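Local structure of pollen allergen Phl p 6 (6TRK) at residues K35-A40 against D81-F86. The protein is a grass pollen allergen of timothy grass, an all-helical member of the Poa p IX/Phl p VI family whose role in pollen is not established. The protein carries 1 engineered substitution. Residues are numbered along the deposited sequence; the frame is centred on the assembly and turned at random.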
loop_
_atom_site.group_PDB
_atom_site.type_symbol
_atom_site.label_atom_id
_atom_site.label_comp_id
_atom_site.label_asym_id
_atom_site.label_seq_id
_atom_site.Cartn_x
_atom_site.Cartn_y
_atom_site.Cartn_z
ATOM N N LYS A 35 9.275 -11.283 -1.513
ATOM C CA LYS A 35 10.549 -10.573 -1.441
ATOM C C LYS A 35 10.721 -9.621 -2.613
ATOM O O LYS A 35 11.243 -8.512 -2.447
ATOM C CB LYS A 35 11.697 -11.572 -1.389
ATOM C CG LYS A 35 13.072 -10.976 -1.208
ATOM C CD LYS A 35 14.219 -12.001 -1.475
ATOM C CE LYS A 35 13.788 -13.488 -1.477
ATOM N NZ LYS A 35 13.571 -14.110 -2.844
ATOM N N THR A 36 10.282 -10.042 -3.811
ATOM C CA THR A 36 10.349 -9.193 -4.995
ATOM C C THR A 36 9.434 -7.986 -4.854
ATOM O O THR A 36 9.846 -6.838 -5.091
ATOM C CB THR A 36 9.989 -10.028 -6.231
ATOM O OG1 THR A 36 10.977 -11.072 -6.445
ATOM C CG2 THR A 36 9.860 -9.161 -7.476
ATOM N N PHE A 37 8.185 -8.229 -4.454
ATOM C CA PHE A 37 7.230 -7.143 -4.260
ATOM C C PHE A 37 7.742 -6.144 -3.223
ATOM O O PHE A 37 7.694 -4.919 -3.418
ATOM C CB PHE A 37 5.874 -7.729 -3.802
ATOM C CG PHE A 37 4.988 -6.719 -3.158
ATOM C CD1 PHE A 37 4.194 -5.895 -3.922
ATOM C CD2 PHE A 37 4.972 -6.545 -1.796
ATOM C CE1 PHE A 37 3.386 -4.935 -3.355
ATOM C CE2 PHE A 37 4.194 -5.545 -1.207
ATOM C CZ PHE A 37 3.398 -4.762 -1.978
ATOM N N GLU A 38 8.220 -6.661 -2.097
ATOM C CA GLU A 38 8.612 -5.802 -0.999
ATOM C C GLU A 38 9.777 -4.901 -1.385
ATOM O O GLU A 38 9.804 -3.717 -1.014
ATOM C CB GLU A 38 8.962 -6.647 0.213
ATOM C CG GLU A 38 8.999 -5.845 1.479
ATOM C CD GLU A 38 10.350 -5.225 1.732
ATOM O OE1 GLU A 38 10.423 -4.295 2.562
ATOM O OE2 GLU A 38 11.334 -5.658 1.094
ATOM N N ALA A 39 10.740 -5.432 -2.140
ATOM C CA ALA A 39 11.859 -4.614 -2.594
ATOM C C ALA A 39 11.406 -3.515 -3.543
ATOM O O ALA A 39 11.900 -2.383 -3.473
ATOM C CB ALA A 39 12.899 -5.498 -3.261
ATOM N N ALA A 40 10.468 -3.823 -4.426
ATOM C CA ALA A 40 9.963 -2.804 -5.329
ATOM C C ALA A 40 9.086 -1.807 -4.592
ATOM O O ALA A 40 9.155 -0.592 -4.842
ATOM C CB ALA A 40 9.177 -3.461 -6.473
ATOM N N ASP A 81 1.775 -17.418 2.136
ATOM C CA ASP A 81 0.616 -16.538 2.272
ATOM C C ASP A 81 0.991 -15.073 2.424
ATOM O O ASP A 81 0.088 -14.207 2.459
ATOM C CB ASP A 81 -0.201 -16.975 3.505
ATOM C CG ASP A 81 -0.859 -18.336 3.332
ATOM O OD1 ASP A 81 -1.239 -18.670 2.191
ATOM O OD2 ASP A 81 -1.004 -19.056 4.343
ATOM N N LYS A 82 2.288 -14.767 2.533
ATOM C CA LYS A 82 2.712 -13.416 2.885
ATOM C C LYS A 82 2.337 -12.394 1.818
ATOM O O LYS A 82 1.902 -11.281 2.146
ATOM C CB LYS A 82 4.233 -13.399 3.120
ATOM C CG LYS A 82 4.645 -14.195 4.325
ATOM C CD LYS A 82 6.138 -14.131 4.563
ATOM C CE LYS A 82 6.519 -14.840 5.855
ATOM N NZ LYS A 82 6.010 -14.094 7.077
ATOM N N TYR A 83 2.516 -12.728 0.535
ATOM C CA TYR A 83 2.261 -11.724 -0.487
ATOM C C TYR A 83 0.789 -11.340 -0.510
ATOM O O TYR A 83 0.441 -10.158 -0.464
ATOM C CB TYR A 83 2.755 -12.219 -1.862
ATOM C CG TYR A 83 2.409 -11.298 -3.013
ATOM C CD1 TYR A 83 2.847 -10.002 -3.059
ATOM C CD2 TYR A 83 1.649 -11.770 -4.078
ATOM C CE1 TYR A 83 2.516 -9.163 -4.120
ATOM C CE2 TYR A 83 1.305 -10.944 -5.139
ATOM C CZ TYR A 83 1.745 -9.640 -5.150
ATOM O OH TYR A 83 1.400 -8.816 -6.202
ATOM N N GLU A 84 -0.094 -12.332 -0.531
ATOM C CA GLU A 84 -1.518 -11.981 -0.543
ATOM C C GLU A 84 -1.960 -11.318 0.758
ATOM O O GLU A 84 -2.807 -10.421 0.720
ATOM C CB GLU A 84 -2.348 -13.207 -0.846
ATOM C CG GLU A 84 -2.076 -13.767 -2.275
ATOM C CD GLU A 84 -2.522 -12.835 -3.418
ATOM O OE1 GLU A 84 -3.416 -11.979 -3.219
ATOM O OE2 GLU A 84 -1.980 -12.975 -4.535
ATOM N N ALA A 85 -1.345 -11.668 1.896
ATOM C CA ALA A 85 -1.684 -10.991 3.141
ATOM C C ALA A 85 -1.323 -9.515 3.089
ATOM O O ALA A 85 -2.092 -8.663 3.540
ATOM C CB ALA A 85 -0.983 -11.629 4.335
ATOM N N PHE A 86 -0.144 -9.189 2.544
ATOM C CA PHE A 86 0.202 -7.783 2.399
ATOM C C PHE A 86 -0.787 -7.039 1.499
ATOM O O PHE A 86 -1.304 -5.961 1.868
ATOM C CB PHE A 86 1.619 -7.634 1.823
ATOM C CG PHE A 86 2.157 -6.217 1.927
ATOM C CD1 PHE A 86 1.721 -5.212 1.086
ATOM C CD2 PHE A 86 3.119 -5.891 2.877
ATOM C CE1 PHE A 86 2.180 -3.917 1.185
ATOM C CE2 PHE A 86 3.628 -4.587 2.942
ATOM C CZ PHE A 86 3.144 -3.607 2.101
#
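Phe37 reaches from helix 30-55 to Tyr83 and Phe86 of helix 82-98, and the three rings form an aromatic cluster. It packs inside one end of the four-helix bundle of this allergen, near the start of helix 82-98. The contact is wholly apolar and rests on these three side chains.

The tight part is the meeting of Phe37 with Phe86. This pair is T-shaped (edge-to-face). The outer edge of the Phe37 ring, CE2 and CZ, stands on one face of Phe86. The centroids are 4.9 Å apart and the planes stand at 64°. Phe37 CE2 comes down toward the rim of that face, not over its middle, and lies 3.4 Å from Phe86 CD1. Phe86 has CG anti to the backbone N (chi1 -167°), which carries its ring across to Phe37. Phe41, one turn further along helix 30-55, packs on both phenylalanines. Ala70 and Ala74 of helix 60-76 touch Phe86, while Phe18, Ala21 and Met22 of helix 2-23 touch Phe37, so all four helices meet around this pair.

The Tyr83 side is looser and closer to solvent. Here the edge of the tyrosine points to the Phe37 face in an offset edge-to-face pair, with centroids 5.4 Å apart and planes at 62°. Tyr83 is partly exposed, whereas both phenylalanines are buried. Its OH makes a weak hydrogen bond to Thr25 OG1, in the loop between the first two helices. Tyr83 touches the root of the Phe37 ring rather than its tip: Tyr83 CE1 lies 3.6 Å from Phe37 CG and 3.7 Å from Phe37 CB.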